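Possible protein of nuclear scaffold (Encephalitozoon cuniculi, PDB 3KAE) probably serves as the Cdc27 subunit of the anaphase-promoting complex, its N-terminal tetratricopeptide repeat domain forming a homodimer. Local coordinates at residues 152-157 with 178-183. Residues are numbered along the deposited sequence; the frame is centred on the assembly and turned at random.
Sequences NLLLEN and EEYVSD
Leu154 reaches across to Tyr180 and Val181, joining helix 147-155 to helix 176-190 in the all-helical tetratricopeptide repeat architecture of this N-terminal domain. The contact is small, 110 Å² in all, and purely apolar between the two segments. The nearest CA pair across the two segments is Leu154 and Val181, 8.0 Å apart.

Leu154 CB already points toward the other helix but is still too distant to touch it. CG carries the chain onward, still about 4.9 Å from Val181 CG1, and there the two methyls divide the work. With chi2 at -179°, CD1 stands anti to CA, extends the chain to its full length and approaches Tyr180 CE1 at 4.2 Å, meeting the ring obliquely. CD2, on the other branch, faces Val181 CG1 at 4.3 Å. Beyond these partners, Leu154 also packs against Val159, Ser184 and Ile185.

Tyr180 leaves its helix to one side, yet the far end of the ring comes nearer, bringing CE1 to the leucine's CD1. Its OH hydrogen-bonds OE2 of Glu151, three residues before Leu154 on the same helix, so the phenol ties the two helices by a polar bond as well as by its ring. Phe23 of the second subunit stacks edge-to-face with the same ring, bringing this spot to the dimer interface. Val181 also touches Phe145.

Just past the leucine, helix 147-155 closes in a Schellman motif: Asn157 takes a positive phi of 56°, and its N bonds Leu154 O at 2.9 Å. On the other helix, Glu178 O is gripped from opposite faces of its carbonyl plane, by Ser182 N at 3.0 Å and Ser182 OG at 2.8 Å.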
ATOM      1  N   ASN C 152      11.699  -1.675  20.085  1.00 43.55           N
ATOM      2  CA  ASN C 152      11.207  -1.074  21.316  1.00 44.18           C
ATOM      3  C   ASN C 152      11.726  -1.788  22.553  1.00 60.81           C
ATOM      4  O   ASN C 152      11.957  -1.158  23.588  1.00 47.06           O
ATOM      5  CB  ASN C 152       9.670  -1.045  21.354  1.00 50.57           C
ATOM      6  CG  ASN C 152       9.102   0.113  20.584  1.00 57.21           C
ATOM      7  OD1 ASN C 152       9.028   1.228  21.092  1.00 47.14           O
ATOM      8  ND2 ASN C 152       8.723  -0.136  19.335  1.00 40.94           N
ATOM      9  N   LEU C 153      11.867  -3.104  22.446  1.00 59.26           N
ATOM     10  CA  LEU C 153      12.402  -3.893  23.536  1.00 57.54           C
ATOM     11  C   LEU C 153      13.906  -3.657  23.682  1.00 64.58           C
ATOM     12  O   LEU C 153      14.421  -3.530  24.802  1.00 53.83           O
ATOM     13  CB  LEU C 153      12.069  -5.372  23.347  1.00 55.14           C
ATOM     14  CG  LEU C 153      10.589  -5.679  23.595  1.00 60.47           C
ATOM     15  CD1 LEU C 153      10.301  -7.169  23.416  1.00 66.46           C
ATOM     16  CD2 LEU C 153      10.166  -5.208  24.982  1.00 53.58           C
ATOM     17  N   LEU C 154      14.610  -3.568  22.558  1.00 47.71           N
ATOM     18  CA  LEU C 154      16.015  -3.209  22.611  1.00 49.11           C
ATOM     19  C   LEU C 154      16.184  -1.826  23.235  1.00 61.78           C
ATOM     20  O   LEU C 154      16.986  -1.619  24.151  1.00 64.75           O
ATOM     21  CB  LEU C 154      16.652  -3.259  21.233  1.00 42.93           C
ATOM     22  CG  LEU C 154      16.818  -4.652  20.623  1.00 58.24           C
ATOM     23  CD1 LEU C 154      17.476  -4.551  19.257  1.00 47.58           C
ATOM     24  CD2 LEU C 154      17.609  -5.579  21.530  1.00 62.19           C
ATOM     25  N   LEU C 155      15.417  -0.876  22.732  1.00 65.07           N
ATOM     26  CA  LEU C 155      15.440   0.485  23.244  1.00 59.33           C
ATOM     27  C   LEU C 155      15.256   0.534  24.760  1.00 63.98           C
ATOM     28  O   LEU C 155      15.908   1.325  25.445  1.00 71.86           O
ATOM     29  CB  LEU C 155      14.350   1.310  22.553  1.00 66.59           C
ATOM     30  CG  LEU C 155      14.146   2.732  23.061  1.00 69.22           C
ATOM     31  CD1 LEU C 155      15.367   3.553  22.752  1.00 62.95           C
ATOM     32  CD2 LEU C 155      12.901   3.361  22.437  1.00 79.35           C
ATOM     33  N   GLU C 156      14.373  -0.315  25.283  1.00 55.68           N
ATOM     34  CA  GLU C 156      14.070  -0.326  26.714  1.00 74.00           C
ATOM     35  C   GLU C 156      14.965  -1.293  27.486  1.00 79.49           C
ATOM     36  O   GLU C 156      14.822  -1.439  28.695  1.00 87.24           O
ATOM     37  CB  GLU C 156      12.601  -0.700  26.948  1.00 72.97           C
ATOM     38  CG  GLU C 156      11.586   0.287  26.368  1.00 80.22           C
ATOM     39  CD  GLU C 156      11.616   1.629  27.068  1.00 93.80           C
ATOM     40  OE1 GLU C 156      12.224   1.722  28.160  1.00109.68           O
ATOM     41  OE2 GLU C 156      11.030   2.589  26.524  1.00 80.50           O
ATOM     42  N   ASN C 157      15.877  -1.951  26.775  1.00 62.79           N
ATOM     43  CA  ASN C 157      16.703  -3.008  27.339  1.00 67.87           C
ATOM     44  C   ASN C 157      15.848  -4.110  27.956  1.00 80.98           C
ATOM     45  O   ASN C 157      16.338  -4.917  28.743  1.00 91.25           O
ATOM     46  CB  ASN C 157      17.676  -2.427  28.372  1.00 68.33           C
ATOM     47  CG  ASN C 157      18.782  -3.403  28.752  1.00 89.85           C
ATOM     48  OD1 ASN C 157      19.304  -4.137  27.900  1.00 66.14           O
ATOM     49  ND2 ASN C 157      19.152  -3.411  30.038  1.00 95.22           N
ATOM     50  N   GLU C 178      17.667 -12.912  14.211  1.00 86.48           N
ATOM     51  CA  GLU C 178      17.799 -13.303  15.613  1.00 95.86           C
ATOM     52  C   GLU C 178      19.235 -13.079  16.072  1.00 79.16           C
ATOM     53  O   GLU C 178      19.489 -12.767  17.231  1.00 74.62           O
ATOM     54  CB  GLU C 178      17.349 -14.753  15.826  1.00 99.95           C
ATOM     55  CG  GLU C 178      15.980 -15.094  15.209  1.00 89.88           C
ATOM     56  CD  GLU C 178      14.813 -14.342  15.848  1.00101.63           C
ATOM     57  OE1 GLU C 178      15.015 -13.715  16.912  1.00 88.74           O
ATOM     58  OE2 GLU C 178      13.688 -14.380  15.283  1.00 95.21           O
ATOM     59  N   GLU C 179      20.166 -13.213  15.138  1.00 61.27           N
ATOM     60  CA  GLU C 179      21.561 -12.856  15.378  1.00 56.70           C
ATOM     61  C   GLU C 179      21.709 -11.344  15.551  1.00 63.94           C
ATOM     62  O   GLU C 179      22.536 -10.873  16.323  1.00 62.70           O
ATOM     63  CB  GLU C 179      22.427 -13.343  14.220  1.00 51.87           C
ATOM     64  CG  GLU C 179      23.826 -12.769  14.211  1.00 90.88           C
ATOM     65  CD  GLU C 179      24.683 -13.371  13.122  1.00101.06           C
ATOM     66  OE1 GLU C 179      24.174 -14.262  12.404  1.00102.80           O
ATOM     67  OE2 GLU C 179      25.855 -12.952  12.990  1.00 99.39           O
ATOM     68  N   TYR C 180      20.896 -10.581  14.826  1.00 67.47           N
ATOM     69  CA  TYR C 180      20.941  -9.129  14.932  1.00 46.00           C
ATOM     70  C   TYR C 180      20.505  -8.691  16.321  1.00 59.42           C
ATOM     71  O   TYR C 180      21.053  -7.747  16.903  1.00 51.13           O
ATOM     72  CB  TYR C 180      20.058  -8.477  13.875  1.00 66.31           C
ATOM     73  CG  TYR C 180      19.616  -7.073  14.215  1.00 49.21           C
ATOM     74  CD1 TYR C 180      18.434  -6.850  14.901  1.00 48.85           C
ATOM     75  CD2 TYR C 180      20.375  -5.968  13.845  1.00 60.57           C
ATOM     76  CE1 TYR C 180      18.012  -5.562  15.210  1.00 45.62           C
ATOM     77  CE2 TYR C 180      19.967  -4.675  14.160  1.00 42.19           C
ATOM     78  CZ  TYR C 180      18.784  -4.487  14.841  1.00 48.42           C
ATOM     79  OH  TYR C 180      18.372  -3.221  15.146  1.00 49.53           O
ATOM     80  N   VAL C 181      19.509  -9.391  16.844  1.00 46.27           N
ATOM     81  CA  VAL C 181      19.018  -9.122  18.175  1.00 59.25           C
ATOM     82  C   VAL C 181      20.061  -9.509  19.234  1.00 62.03           C
ATOM     83  O   VAL C 181      20.289  -8.766  20.176  1.00 56.07           O
ATOM     84  CB  VAL C 181      17.719  -9.886  18.450  1.00 59.32           C
ATOM     85  CG1 VAL C 181      17.158  -9.503  19.804  1.00 49.99           C
ATOM     86  CG2 VAL C 181      16.689  -9.617  17.348  1.00 59.26           C
ATOM     87  N   SER C 182      20.676 -10.677  19.070  1.00 60.37           N
ATOM     88  CA  SER C 182      21.721 -11.142  19.968  1.00 60.83           C
ATOM     89  C   SER C 182      22.848 -10.119  20.054  1.00 73.75           C
ATOM     90  O   SER C 182      23.294  -9.753  21.149  1.00 61.58           O
ATOM     91  CB  SER C 182      22.281 -12.475  19.480  1.00 67.08           C
ATOM     92  OG  SER C 182      21.253 -13.423  19.270  1.00 88.02           O
ATOM     93  N   ASP C 183      23.308  -9.672  18.887  1.00 51.52           N
ATOM     94  CA  ASP C 183      24.399  -8.721  18.814  1.00 61.48           C
ATOM     95  C   ASP C 183      24.047  -7.436  19.533  1.00 72.65           C
ATOM     96  O   ASP C 183      24.878  -6.871  20.265  1.00 75.60           O
ATOM     97  CB  ASP C 183      24.771  -8.438  17.364  1.00 63.08           C
ATOM     98  CG  ASP C 183      25.396  -9.638  16.683  1.00 77.09           C
ATOM     99  OD1 ASP C 183      25.548 -10.692  17.335  1.00 82.21           O
ATOM    100  OD2 ASP C 183      25.737  -9.527  15.488  1.00 76.56           O
TER